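Local coordinates for giding protein-mglB (Thermus thermophilus, PDB 1J3W) that probably acts as a molecular adaptor and guanine-nucleotide exchange factor of the Roadblock/LC7 family, at residues R91-Y95 against V106-E111. Sequence-based numbering, arbitrary orientation.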
loop_
_atom_site.group_PDB
_atom_site.type_symbol
_atom_site.label_atom_id
_atom_site.label_comp_id
_atom_site.label_asym_id
_atom_site.label_seq_id
_atom_site.Cartn_x
_atom_site.Cartn_y
_atom_site.Cartn_z
ATOM N N ARG B 91 8.057 12.236 -18.521
ATOM C CA ARG B 91 8.655 13.548 -18.326
ATOM C C ARG B 91 8.972 13.828 -16.861
ATOM O O ARG B 91 10.056 14.316 -16.532
ATOM C CB ARG B 91 7.703 14.626 -18.849
ATOM C CG ARG B 91 7.330 14.467 -20.316
ATOM C CD ARG B 91 6.223 15.432 -20.718
ATOM N NE ARG B 91 4.955 15.129 -20.055
ATOM C CZ ARG B 91 4.247 14.021 -20.258
ATOM N NH1 ARG B 91 4.681 13.099 -21.108
ATOM N NH2 ARG B 91 3.105 13.831 -19.610
ATOM N N MET B 92 8.023 13.509 -15.987
ATOM C CA MET B 92 8.169 13.754 -14.557
ATOM C C MET B 92 8.765 12.591 -13.777
ATOM O O MET B 92 8.502 11.428 -14.080
ATOM C CB MET B 92 6.812 14.092 -13.940
ATOM C CG MET B 92 6.104 15.290 -14.549
ATOM S SD MET B 92 7.102 16.780 -14.517
ATOM C CE MET B 92 7.265 17.050 -12.793
ATOM N N GLY B 93 9.547 12.933 -12.756
ATOM C CA GLY B 93 10.173 11.945 -11.899
ATOM C C GLY B 93 10.034 12.324 -10.435
ATOM O O GLY B 93 9.783 13.487 -10.087
ATOM N N LEU B 94 10.205 11.329 -9.573
ATOM C CA LEU B 94 10.097 11.511 -8.135
ATOM C C LEU B 94 11.244 10.791 -7.442
ATOM O O LEU B 94 11.505 9.620 -7.712
ATOM C CB LEU B 94 8.758 10.936 -7.652
ATOM C CG LEU B 94 8.403 10.995 -6.168
ATOM C CD1 LEU B 94 8.154 12.432 -5.761
ATOM C CD2 LEU B 94 7.155 10.153 -5.916
ATOM N N TYR B 95 11.939 11.505 -6.565
ATOM C CA TYR B 95 13.044 10.949 -5.793
ATOM C C TYR B 95 12.669 11.083 -4.326
ATOM O O TYR B 95 12.313 12.169 -3.869
ATOM C CB TYR B 95 14.331 11.736 -6.047
ATOM C CG TYR B 95 15.495 11.327 -5.172
ATOM C CD1 TYR B 95 16.307 10.254 -5.519
ATOM C CD2 TYR B 95 15.778 12.014 -3.989
ATOM C CE1 TYR B 95 17.376 9.867 -4.717
ATOM C CE2 TYR B 95 16.848 11.633 -3.175
ATOM C CZ TYR B 95 17.639 10.560 -3.547
ATOM O OH TYR B 95 18.688 10.162 -2.744
ATOM N N VAL B 106 11.784 14.635 -0.366
ATOM C CA VAL B 106 11.077 14.402 -1.620
ATOM C C VAL B 106 11.500 15.436 -2.662
ATOM O O VAL B 106 11.493 16.632 -2.389
ATOM C CB VAL B 106 9.546 14.524 -1.434
ATOM C CG1 VAL B 106 8.836 14.265 -2.761
ATOM C CG2 VAL B 106 9.067 13.545 -0.358
ATOM N N LEU B 107 11.902 14.971 -3.842
ATOM C CA LEU B 107 12.266 15.875 -4.928
ATOM C C LEU B 107 11.420 15.513 -6.135
ATOM O O LEU B 107 11.347 14.347 -6.522
ATOM C CB LEU B 107 13.744 15.746 -5.307
ATOM C CG LEU B 107 14.787 16.117 -4.251
ATOM C CD1 LEU B 107 16.193 15.894 -4.804
ATOM C CD2 LEU B 107 14.611 17.581 -3.853
ATOM N N VAL B 108 10.757 16.510 -6.708
ATOM C CA VAL B 108 9.947 16.314 -7.907
ATOM C C VAL B 108 10.741 16.994 -9.010
ATOM O O VAL B 108 11.135 18.157 -8.872
ATOM C CB VAL B 108 8.570 16.985 -7.781
ATOM C CG1 VAL B 108 7.826 16.899 -9.115
ATOM C CG2 VAL B 108 7.768 16.311 -6.677
ATOM N N PHE B 109 10.976 16.279 -10.104
ATOM C CA PHE B 109 11.779 16.844 -11.177
ATOM C C PHE B 109 11.260 16.488 -12.555
ATOM O O PHE B 109 10.426 15.594 -12.703
ATOM C CB PHE B 109 13.236 16.371 -11.018
ATOM C CG PHE B 109 13.412 14.868 -11.072
ATOM C CD1 PHE B 109 13.690 14.227 -12.278
ATOM C CD2 PHE B 109 13.303 14.093 -9.915
ATOM C CE1 PHE B 109 13.857 12.836 -12.331
ATOM C CE2 PHE B 109 13.468 12.707 -9.957
ATOM C CZ PHE B 109 13.744 12.076 -11.163
ATOM N N ASP B 110 11.729 17.224 -13.555
ATOM C CA ASP B 110 11.347 16.962 -14.935
ATOM C C ASP B 110 12.617 16.683 -15.736
ATOM O O ASP B 110 13.677 16.427 -15.152
ATOM C CB ASP B 110 10.517 18.128 -15.517
ATOM C CG ASP B 110 11.266 19.448 -15.556
ATOM O OD1 ASP B 110 10.600 20.505 -15.532
ATOM O OD2 ASP B 110 12.503 19.439 -15.630
ATOM N N GLU B 111 12.520 16.706 -17.060
ATOM C CA GLU B 111 13.677 16.409 -17.897
ATOM C C GLU B 111 14.852 17.366 -17.749
ATOM O O GLU B 111 15.968 17.039 -18.150
ATOM C CB GLU B 111 13.270 16.343 -19.374
ATOM C CG GLU B 111 12.522 17.567 -19.861
ATOM C CD GLU B 111 11.027 17.348 -19.894
ATOM O OE1 GLU B 111 10.549 16.703 -20.854
ATOM O OE2 GLU B 111 10.334 17.807 -18.960
#
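Phe-109 lays its ring flat over Gly-93, whose CA sits 3.8 Å from the ring centroid in a CH-pi contact. Its CG stands between the backbone N and the carbonyl carbon (chi1 60°), a rotation that swings the ring across the neighbouring strand. Glycine suits the place because any CB there would run into CZ of the ring. The same two residues form an antiparallel hydrogen-bonded pair: Gly-93 N gives a bond of 2.8 Å to Phe-109 O, and Phe-109 N returns one to Gly-93 O. Tyr-95 and Leu-107 repeat the pattern, and on the face shared with Phe-109 Tyr-95 CD2 meets Leu-107 CD1 at 4.0 Å. Apolar chains suit the reverse face, buried under helix 56-69 and a second subunit: Leu-94 CD1 reaches Val-106 CG1 at 3.6 Å, and the flexible, unbranched Met-92, bent at chi2 and chi3, brings CE to Val-108 CG1. A leucine replacing Phe-109 would probably leave the Gly-93 backbone without its flat aromatic cover. In this Roadblock/LC7 hairpin, 103-109 is the middle strand of the sheet, flanked by 31-36, and 93-98 is flanked on its other side by 84-88; helix 115-135 packs against Phe-109 and Tyr-95.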